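Long-range contacts in probable zinc protease PqqL (Escherichia coli, PDB 6OFT), which is a probable periplasmic zinc metalloprotease of the M16 family, represented here by the first half of the protein: residues V32-Q37 with Q112-F117; H25-D30 with Q373-L378; F126-V131 with V181-L186. All blocks are in the same frame, centred on the assembly; numbering follows the deposited sequence.

Contact 1: V32-Q37 with Q112-F117; sequences VNLWLQ and QVMAIF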
loop_
_atom_site.group_PDB
_atom_site.type_symbol
_atom_site.label_atom_id
_atom_site.label_comp_id
_atom_site.label_asym_id
_atom_site.label_seq_id
_atom_site.Cartn_x
_atom_site.Cartn_y
_atom_site.Cartn_z
ATOM N N VAL A 32 23.290 0.078 -2.307
ATOM C CA VAL A 32 22.434 1.200 -2.680
ATOM C C VAL A 32 21.235 0.705 -3.496
ATOM O O VAL A 32 21.359 -0.228 -4.281
ATOM C CB VAL A 32 23.227 2.318 -3.427
ATOM C CG1 VAL A 32 23.688 1.860 -4.814
ATOM C CG2 VAL A 32 22.417 3.611 -3.522
ATOM N N ASN A 33 20.082 1.339 -3.288
ATOM C CA ASN A 33 18.869 1.133 -4.050
ATOM C C ASN A 33 18.719 2.360 -4.917
ATOM O O ASN A 33 18.900 3.494 -4.445
ATOM C CB ASN A 33 17.653 0.973 -3.144
ATOM C CG ASN A 33 17.475 -0.411 -2.595
ATOM O OD1 ASN A 33 18.189 -1.355 -2.951
ATOM N ND2 ASN A 33 16.532 -0.552 -1.686
ATOM N N LEU A 34 18.487 2.126 -6.207
ATOM C CA LEU A 34 18.263 3.178 -7.196
ATOM C C LEU A 34 16.908 2.870 -7.793
ATOM O O LEU A 34 16.733 1.806 -8.397
ATOM C CB LEU A 34 19.360 3.200 -8.285
ATOM C CG LEU A 34 20.822 3.348 -7.836
ATOM C CD1 LEU A 34 21.751 3.228 -9.027
ATOM C CD2 LEU A 34 21.075 4.691 -7.113
ATOM N N TRP A 35 15.912 3.724 -7.499
ATOM C CA TRP A 35 14.550 3.529 -7.976
ATOM C C TRP A 35 14.102 4.719 -8.788
ATOM O O TRP A 35 14.209 5.858 -8.317
ATOM C CB TRP A 35 13.542 3.362 -6.808
ATOM C CG TRP A 35 13.585 2.093 -5.996
ATOM C CD1 TRP A 35 14.603 1.179 -5.916
ATOM C CD2 TRP A 35 12.592 1.669 -5.054
ATOM N NE1 TRP A 35 14.272 0.176 -5.032
ATOM C CE2 TRP A 35 13.045 0.457 -4.480
ATOM C CE3 TRP A 35 11.358 2.204 -4.631
ATOM C CZ2 TRP A 35 12.323 -0.214 -3.479
ATOM C CZ3 TRP A 35 10.619 1.512 -3.675
ATOM C CH2 TRP A 35 11.096 0.314 -3.120
ATOM N N LEU A 36 13.530 4.457 -9.978
ATOM C CA LEU A 36 12.936 5.490 -10.809
ATOM C C LEU A 36 11.419 5.352 -10.639
ATOM O O LEU A 36 10.829 4.312 -10.976
ATOM C CB LEU A 36 13.350 5.387 -12.290
ATOM C CG LEU A 36 12.619 6.367 -13.240
ATOM C CD1 LEU A 36 12.938 7.860 -12.879
ATOM C CD2 LEU A 36 12.927 6.045 -14.717
ATOM N N GLN A 37 10.800 6.410 -10.112
ATOM C CA GLN A 37 9.377 6.434 -9.832
ATOM C C GLN A 37 8.608 7.340 -10.789
ATOM O O GLN A 37 8.800 8.549 -10.796
ATOM C CB GLN A 37 9.150 6.817 -8.346
ATOM C CG GLN A 37 7.693 7.089 -7.941
ATOM C CD GLN A 37 7.647 7.651 -6.553
ATOM O OE1 GLN A 37 8.170 8.733 -6.279
ATOM N NE2 GLN A 37 7.050 6.920 -5.637
ATOM N N GLN A 112 26.992 2.834 -15.342
ATOM C CA GLN A 112 26.321 2.037 -16.329
ATOM C C GLN A 112 24.824 1.912 -15.997
ATOM O O GLN A 112 23.998 2.098 -16.890
ATOM C CB GLN A 112 27.003 0.658 -16.440
ATOM C CG GLN A 112 26.334 -0.283 -17.424
ATOM C CD GLN A 112 26.443 0.179 -18.852
ATOM O OE1 GLN A 112 27.308 -0.277 -19.595
ATOM N NE2 GLN A 112 25.547 1.072 -19.272
ATOM N N VAL A 113 24.476 1.643 -14.702
ATOM C CA VAL A 113 23.081 1.522 -14.245
ATOM C C VAL A 113 22.340 2.869 -14.467
ATOM O O VAL A 113 21.212 2.885 -14.969
ATOM C CB VAL A 113 22.993 0.997 -12.768
ATOM C CG1 VAL A 113 21.596 1.161 -12.190
ATOM C CG2 VAL A 113 23.425 -0.466 -12.670
ATOM N N MET A 114 23.006 3.987 -14.154
ATOM C CA MET A 114 22.449 5.339 -14.334
ATOM C C MET A 114 22.168 5.642 -15.818
ATOM O O MET A 114 21.185 6.313 -16.125
ATOM C CB MET A 114 23.409 6.388 -13.762
ATOM C CG MET A 114 23.437 6.444 -12.241
ATOM S SD MET A 114 21.819 6.598 -11.436
ATOM C CE MET A 114 21.268 8.187 -12.040
ATOM N N ALA A 115 23.030 5.143 -16.721
ATOM C CA ALA A 115 22.898 5.316 -18.173
ATOM C C ALA A 115 21.648 4.576 -18.676
ATOM O O ALA A 115 20.921 5.122 -19.509
ATOM C CB ALA A 115 24.138 4.818 -18.880
ATOM N N ILE A 116 21.359 3.377 -18.102
ATOM C CA ILE A 116 20.153 2.590 -18.394
ATOM C C ILE A 116 18.909 3.359 -17.901
ATOM O O ILE A 116 17.914 3.404 -18.618
ATOM C CB ILE A 116 20.244 1.144 -17.822
ATOM C CG1 ILE A 116 21.331 0.315 -18.566
ATOM C CG2 ILE A 116 18.882 0.433 -17.882
ATOM C CD1 ILE A 116 21.724 -1.000 -17.925
ATOM N N PHE A 117 18.968 3.971 -16.696
ATOM C CA PHE A 117 17.841 4.753 -16.156
ATOM C C PHE A 117 17.523 5.953 -17.051
ATOM O O PHE A 117 16.350 6.259 -17.272
ATOM C CB PHE A 117 18.091 5.212 -14.706
ATOM C CG PHE A 117 17.700 4.220 -13.626
ATOM C CD1 PHE A 117 16.367 3.918 -13.385
ATOM C CD2 PHE A 117 18.665 3.642 -12.807
ATOM C CE1 PHE A 117 16.004 3.040 -12.358
ATOM C CE2 PHE A 117 18.301 2.772 -11.774
ATOM C CZ PHE A 117 16.974 2.473 -11.559
#

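Contact 2: H25-D30 with Q373-L378; sequences HAHPKD and QAERDL. With PO4 (phosphate ion), chain D.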
loop_
_atom_site.group_PDB
_atom_site.type_symbol
_atom_site.label_atom_id
_atom_site.label_comp_id
_atom_site.label_asym_id
_atom_site.label_seq_id
_atom_site.Cartn_x
_atom_site.Cartn_y
_atom_site.Cartn_z
ATOM N N HIS A 25 22.241 5.290 4.109
ATOM C CA HIS A 25 21.987 4.093 4.910
ATOM C C HIS A 25 23.135 3.112 4.727
ATOM O O HIS A 25 23.608 2.947 3.615
ATOM C CB HIS A 25 20.627 3.446 4.584
ATOM C CG HIS A 25 20.142 2.539 5.682
ATOM N ND1 HIS A 25 19.904 3.018 6.950
ATOM C CD2 HIS A 25 19.895 1.207 5.670
ATOM C CE1 HIS A 25 19.500 1.985 7.665
ATOM N NE2 HIS A 25 19.492 0.870 6.945
ATOM N N ALA A 26 23.607 2.487 5.798
ATOM C CA ALA A 26 24.752 1.568 5.685
ATOM C C ALA A 26 24.455 0.192 6.297
ATOM O O ALA A 26 25.295 -0.392 6.976
ATOM C CB ALA A 26 25.993 2.199 6.323
ATOM N N HIS A 27 23.248 -0.323 6.039
ATOM C CA HIS A 27 22.796 -1.637 6.489
ATOM C C HIS A 27 21.924 -2.244 5.359
ATOM O O HIS A 27 20.738 -1.899 5.247
ATOM C CB HIS A 27 22.050 -1.532 7.830
ATOM C CG HIS A 27 21.711 -2.852 8.451
ATOM N ND1 HIS A 27 20.424 -3.365 8.404
ATOM C CD2 HIS A 27 22.506 -3.726 9.112
ATOM C CE1 HIS A 27 20.473 -4.516 9.054
ATOM N NE2 HIS A 27 21.706 -4.783 9.484
ATOM N N PRO A 28 22.509 -3.072 4.447
ATOM C CA PRO A 28 23.905 -3.544 4.415
ATOM C C PRO A 28 24.892 -2.497 3.919
ATOM O O PRO A 28 24.533 -1.595 3.159
ATOM C CB PRO A 28 23.842 -4.779 3.493
ATOM C CG PRO A 28 22.671 -4.561 2.618
ATOM C CD PRO A 28 21.718 -3.638 3.338
ATOM N N LYS A 29 26.146 -2.617 4.374
ATOM C CA LYS A 29 27.219 -1.716 3.985
ATOM C C LYS A 29 27.487 -1.859 2.493
ATOM O O LYS A 29 27.382 -2.963 1.952
ATOM C CB LYS A 29 28.504 -2.069 4.760
ATOM C CG LYS A 29 29.203 -0.876 5.392
ATOM C CD LYS A 29 28.677 -0.566 6.796
ATOM C CE LYS A 29 29.288 0.690 7.373
ATOM N NZ LYS A 29 28.523 1.177 8.554
ATOM N N ASP A 30 27.870 -0.749 1.844
ATOM C CA ASP A 30 28.234 -0.670 0.425
ATOM C C ASP A 30 27.130 -1.127 -0.522
ATOM O O ASP A 30 27.418 -1.558 -1.638
ATOM C CB ASP A 30 29.555 -1.416 0.137
ATOM C CG ASP A 30 30.699 -0.960 1.000
ATOM O OD1 ASP A 30 30.892 0.274 1.126
ATOM O OD2 ASP A 30 31.409 -1.836 1.552
ATOM N N GLN A 373 17.995 2.915 14.464
ATOM C CA GLN A 373 17.723 3.397 13.094
ATOM C C GLN A 373 18.792 3.042 12.061
ATOM O O GLN A 373 18.443 2.823 10.901
ATOM C CB GLN A 373 17.389 4.894 13.027
ATOM C CG GLN A 373 18.529 5.884 13.261
ATOM C CD GLN A 373 18.011 7.261 12.909
ATOM O OE1 GLN A 373 17.246 7.847 13.655
ATOM N NE2 GLN A 373 18.357 7.788 11.732
ATOM N N ALA A 374 20.061 2.930 12.467
ATOM C CA ALA A 374 21.132 2.562 11.531
ATOM C C ALA A 374 20.971 1.131 10.973
ATOM O O ALA A 374 21.481 0.838 9.894
ATOM C CB ALA A 374 22.494 2.729 12.197
ATOM N N GLU A 375 20.211 0.277 11.680
ATOM C CA GLU A 375 19.978 -1.128 11.329
ATOM C C GLU A 375 18.643 -1.404 10.627
ATOM O O GLU A 375 18.275 -2.568 10.468
ATOM C CB GLU A 375 20.133 -2.030 12.577
ATOM C CG GLU A 375 21.579 -2.267 12.991
ATOM C CD GLU A 375 22.324 -1.072 13.551
ATOM O OE1 GLU A 375 21.723 -0.300 14.333
ATOM O OE2 GLU A 375 23.514 -0.903 13.195
ATOM N N ARG A 376 17.941 -0.360 10.172
ATOM C CA ARG A 376 16.671 -0.530 9.457
ATOM C C ARG A 376 16.846 -1.341 8.170
ATOM O O ARG A 376 17.892 -1.266 7.531
ATOM C CB ARG A 376 16.061 0.828 9.089
ATOM C CG ARG A 376 15.451 1.571 10.259
ATOM C CD ARG A 376 14.978 2.947 9.821
ATOM N NE ARG A 376 16.091 3.874 9.598
ATOM C CZ ARG A 376 15.944 5.156 9.278
ATOM N NH1 ARG A 376 14.729 5.680 9.142
ATOM N NH2 ARG A 376 17.008 5.920 9.076
ATOM N N ASP A 377 15.819 -2.113 7.797
ATOM C CA ASP A 377 15.803 -2.891 6.563
ATOM C C ASP A 377 15.831 -1.903 5.396
ATOM O O ASP A 377 15.004 -0.984 5.357
ATOM C CB ASP A 377 14.531 -3.753 6.497
ATOM C CG ASP A 377 14.414 -4.527 5.207
ATOM O OD1 ASP A 377 15.165 -5.503 5.036
ATOM O OD2 ASP A 377 13.606 -4.128 4.356
ATOM N N LEU A 378 16.817 -2.052 4.493
ATOM C CA LEU A 378 17.017 -1.159 3.350
ATOM C C LEU A 378 15.787 -1.066 2.447
ATOM O O LEU A 378 15.324 0.041 2.128
ATOM C CB LEU A 378 18.280 -1.560 2.560
ATOM C CG LEU A 378 18.643 -0.694 1.341
ATOM C CD1 LEU A 378 18.942 0.751 1.738
ATOM C CD2 LEU A 378 19.796 -1.297 0.574
HETATM P P PO4 D . 20.836 6.054 8.878
HETATM O O1 PO4 D . 19.641 5.253 8.326
HETATM O O2 PO4 D . 20.465 6.566 10.348
HETATM O O3 PO4 D . 22.165 5.162 8.947
HETATM O O4 PO4 D . 21.069 7.311 7.917
HETATM O O HOH W 1 23.059 2.659 8.527
HETATM O O HOH W 2 18.841 -3.964 5.108
#

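Contact 3: F126-V131 with V181-L186; sequences FEKLEV and VTPAQL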
loop_
_atom_site.group_PDB
_atom_site.type_symbol
_atom_site.label_atom_id
_atom_site.label_comp_id
_atom_site.label_asym_id
_atom_site.label_seq_id
_atom_site.Cartn_x
_atom_site.Cartn_y
_atom_site.Cartn_z
ATOM N N PHE A 126 10.164 0.300 -28.254
ATOM C CA PHE A 126 8.922 -0.423 -28.586
ATOM C C PHE A 126 8.966 -1.074 -29.977
ATOM O O PHE A 126 8.097 -0.808 -30.805
ATOM C CB PHE A 126 7.669 0.476 -28.452
ATOM C CG PHE A 126 7.530 1.171 -27.129
ATOM C CD1 PHE A 126 6.892 0.549 -26.061
ATOM C CD2 PHE A 126 8.054 2.447 -26.937
ATOM C CE1 PHE A 126 6.781 1.191 -24.822
ATOM C CE2 PHE A 126 7.935 3.089 -25.705
ATOM C CZ PHE A 126 7.306 2.454 -24.653
ATOM N N GLU A 127 9.993 -1.911 -30.227
ATOM C CA GLU A 127 10.166 -2.655 -31.481
ATOM C C GLU A 127 8.992 -3.622 -31.634
ATOM O O GLU A 127 8.627 -4.294 -30.667
ATOM C CB GLU A 127 11.486 -3.457 -31.460
ATOM C CG GLU A 127 12.751 -2.616 -31.353
ATOM C CD GLU A 127 13.978 -3.391 -30.902
ATOM O OE1 GLU A 127 14.404 -3.203 -29.739
ATOM O OE2 GLU A 127 14.516 -4.185 -31.707
ATOM N N LYS A 128 8.390 -3.667 -32.834
ATOM C CA LYS A 128 7.235 -4.508 -33.183
ATOM C C LYS A 128 7.384 -5.945 -32.678
ATOM O O LYS A 128 6.496 -6.445 -31.988
ATOM C CB LYS A 128 7.016 -4.509 -34.709
ATOM C CG LYS A 128 5.620 -4.936 -35.127
ATOM C CD LYS A 128 5.647 -5.979 -36.227
ATOM C CE LYS A 128 4.266 -6.265 -36.767
ATOM N NZ LYS A 128 3.378 -6.923 -35.766
ATOM N N LEU A 129 8.525 -6.587 -33.009
ATOM C CA LEU A 129 8.829 -7.962 -32.630
ATOM C C LEU A 129 8.856 -8.153 -31.119
ATOM O O LEU A 129 8.322 -9.154 -30.641
ATOM C CB LEU A 129 10.127 -8.451 -33.296
ATOM C CG LEU A 129 10.022 -8.875 -34.777
ATOM C CD1 LEU A 129 11.394 -8.860 -35.449
ATOM C CD2 LEU A 129 9.381 -10.249 -34.929
ATOM N N GLU A 130 9.403 -7.168 -30.373
ATOM C CA GLU A 130 9.478 -7.186 -28.901
ATOM C C GLU A 130 8.126 -7.011 -28.252
ATOM O O GLU A 130 7.845 -7.682 -27.254
ATOM C CB GLU A 130 10.485 -6.145 -28.358
ATOM C CG GLU A 130 11.932 -6.459 -28.707
ATOM C CD GLU A 130 12.562 -7.692 -28.085
ATOM O OE1 GLU A 130 12.010 -8.240 -27.102
ATOM O OE2 GLU A 130 13.628 -8.108 -28.588
ATOM N N VAL A 131 7.300 -6.093 -28.790
ATOM C CA VAL A 131 5.928 -5.845 -28.325
ATOM C C VAL A 131 5.126 -7.166 -28.464
ATOM O O VAL A 131 4.541 -7.617 -27.488
ATOM C CB VAL A 131 5.267 -4.648 -29.077
ATOM C CG1 VAL A 131 3.771 -4.565 -28.800
ATOM C CG2 VAL A 131 5.953 -3.325 -28.721
ATOM N N VAL A 181 -3.207 -3.770 -28.805
ATOM C CA VAL A 181 -2.518 -2.476 -28.640
ATOM C C VAL A 181 -1.278 -2.395 -29.554
ATOM O O VAL A 181 -0.468 -3.319 -29.595
ATOM C CB VAL A 181 -2.228 -2.127 -27.147
ATOM C CG1 VAL A 181 -1.138 -3.009 -26.544
ATOM C CG2 VAL A 181 -1.915 -0.645 -26.964
ATOM N N THR A 182 -1.200 -1.336 -30.358
ATOM C CA THR A 182 -0.100 -1.185 -31.316
ATOM C C THR A 182 1.148 -0.638 -30.634
ATOM O O THR A 182 1.010 0.096 -29.649
ATOM C CB THR A 182 -0.503 -0.281 -32.512
ATOM O OG1 THR A 182 -0.558 1.085 -32.096
ATOM C CG2 THR A 182 -1.808 -0.715 -33.196
ATOM N N PRO A 183 2.363 -0.864 -31.208
ATOM C CA PRO A 183 3.571 -0.237 -30.637
ATOM C C PRO A 183 3.466 1.293 -30.596
ATOM O O PRO A 183 3.989 1.899 -29.673
ATOM C CB PRO A 183 4.684 -0.704 -31.575
ATOM C CG PRO A 183 4.170 -1.986 -32.149
ATOM C CD PRO A 183 2.711 -1.708 -32.371
ATOM N N ALA A 184 2.749 1.906 -31.563
ATOM C CA ALA A 184 2.546 3.357 -31.626
ATOM C C ALA A 184 1.660 3.828 -30.468
ATOM O O ALA A 184 1.927 4.882 -29.905
ATOM C CB ALA A 184 1.944 3.760 -32.968
ATOM N N GLN A 185 0.633 3.037 -30.090
ATOM C CA GLN A 185 -0.244 3.350 -28.950
ATOM C C GLN A 185 0.511 3.245 -27.603
ATOM O O GLN A 185 0.291 4.058 -26.701
ATOM C CB GLN A 185 -1.492 2.466 -28.952
ATOM C CG GLN A 185 -2.524 2.875 -30.005
ATOM C CD GLN A 185 -3.628 1.855 -30.210
ATOM O OE1 GLN A 185 -3.432 0.633 -30.123
ATOM N NE2 GLN A 185 -4.820 2.343 -30.511
ATOM N N LEU A 186 1.409 2.255 -27.478
ATOM C CA LEU A 186 2.238 2.081 -26.274
ATOM C C LEU A 186 3.194 3.262 -26.148
ATOM O O LEU A 186 3.370 3.791 -25.053
ATOM C CB LEU A 186 3.045 0.775 -26.342
ATOM C CG LEU A 186 2.264 -0.520 -26.301
ATOM C CD1 LEU A 186 3.186 -1.681 -26.577
ATOM C CD2 LEU A 186 1.565 -0.714 -24.944
#

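Contact 1: V32-Q37 with Q112-F117
The ring of Phe-117, on helix 107-122, meets both Leu-34 and Leu-36 through their CB atoms, which leave strand 31-38 toward the helix. This is the tight part of the contact. Leu-36 CB is 3.5 Å from Phe-117 CD1 and equally close to CE1, while Leu-34 CB meets the ring at Phe-117 CE2, 3.7 Å away. The far corner of the ring, Phe-117 CZ, reaches the strand backbone itself, 3.2 Å from Leu-34 O. In Leu-36, a chi1 of 174° carries CG on past the ring, and CB is the atom in touch. Phe-201 and Trp-120 make edge-to-face contacts with the same ring and so help to fix its setting.

Toward the start of the strand the fit is looser. Leu-34 puts CD1 3.8 Å from Val-113 CG1, and the two chains meet at a slant. Leu-34 CD1 is also 4.1 Å from Met-114 SD; the bend at chi2 (-52°) brings that sulfur toward the strand, and the two side chains cross at about a right angle. Farther round the helix, Gln-112 and Ala-115 are partly exposed and leave the strand untouched.

The axes of 32-37 and 112-117 run nearly parallel, 8° apart in direction and 10.3 Å apart at closest approach, as in a two-layer alpha/beta domain with a helix laid along its sheet. Trp-35 points to the opposite face, where it meets helix 378-391. Leu-36 is about 10 Å from the predicted catalytic Glu-57, side chain to side chain. The side chains that meet are apolar, and the one backbone oxygen touched, Leu-34 O, meets a ring carbon, so cohesion here probably rests on shape and the exclusion of water.

Contact 2: H25-D30 with Q373-L378
A largely polar surface contact joins the His-25 to Asp-30 loop, between strands 19-24 and 31-38, to the turn of residues 373-378 that links helices 352-371 and 378-391. His-25 anchors it through both ring nitrogens, its CG swung away from the backbone N (chi1 -160°). His-25 NE2 donates to Arg-376 O at 2.7 Å, the acceptor lying somewhat out of the ring plane. On the other side of the ring, His-25 ND1 donates to phosphate O1 at 2.6 Å, near that plane. Two such donors would suit a protonated, cationic ring. The phosphate, probably from the crystallisation liquor, also takes Gln-373 NE2 on O2 at 2.8 Å, and Arg-376 NH2 joins His-25 on O1. Arg-376 is steadied from within the turn, its NE donating to Gln-373 O at 2.9 Å, and NH2 has a second partner in Tyr-23 OH.

The turn ends at Asp-377, the N-cap of helix 378-391, whose OD2 accepts from Met-380 N. Across from the turn, the His-27 ring receives Glu-375 CA over one face in a CH-pi contact, CA 3.9 Å from the ring centroid, and adds a weak, long bond from ND1 to Arg-376 O. One water ties Ala-26 N to Ala-374 O and phosphate O3; another joins His-27 O to Leu-378 N. Pro-28, after a cis peptide bond, meets Leu-378 crosswise, CD to CB 4.1 Å.

Contact 3: F126-V131 with V181-L186
Pro-183 and Leu-186, one turn apart at the start of helix 183-193, both face Phe-126 and Val-131, and each pair meets in its own way. The Phe-126 side chain runs obliquely across Leu-186, with its CD1 3.9 Å from Leu-186 CB, and the backbone carbon of Leu-186 lies over one face of the ring. Val-131 and Leu-186 instead reach toward each other tip to tip, Val-131 CG1 to Leu-186 CD1 at 3.7 Å. Both Val-131 methyls serve: with CG1 opposite the backbone N (chi1 169°), CG2 is left to touch Leu-186 CD1 as well and to slant against Pro-183 CB at 4.1 Å. The proline ring fits against the backbone of the other segment, its CB 3.5 Å from Phe-126 O and its CG 4.1 Å from Lys-128 CA. The amine of Lys-128 turns to Asp-132 in a salt bridge.

The helix that presents Pro-183 is capped at its start. Thr-182 and Gln-185 form a capping box: Gln-185 N donates to Thr-182 OG1 at 3.0 Å, and Thr-182 N donates to Gln-185 OE1 at 3.0 Å, almost straight at 174°.

The contact thus pins the beginnings of helices 128-144 and 183-193 together, with Arg-135 adding a hydrogen bond to Val-181 O. Phe-126 also packs edge-to-face on Tyr-190 farther along helix 183-193. Helix 52-59, bearer of the predicted zinc ligands His-54 and His-58, touches Phe-126 and Val-131 through Met-59, and the third predicted ligand, Glu-134, follows on helix 128-144.

In the fold
Contacts 1 and 3 are buried and apolar, whereas contact 2 lies at the surface and relies on hydrogen bonds, waters and a phosphate. Contact 1 seats a helix along a sheet strand; contact 3 joins two helix starts, using consecutive helices 107-122 and 128-144 respectively. The centres of contacts 1 and 3 are 24 Å apart and the two do not touch. Contacts 1 and 2 do touch, through Asn-33 and Leu-378: helix 378-391, which begins in contact 2, packs on strand 31-38 from the face opposite contact 1. Contact 2 spans the greatest sequence separation, and both others fall within it. Contact 3 is closest to the predicted zinc site, and contact 2 is remote from it.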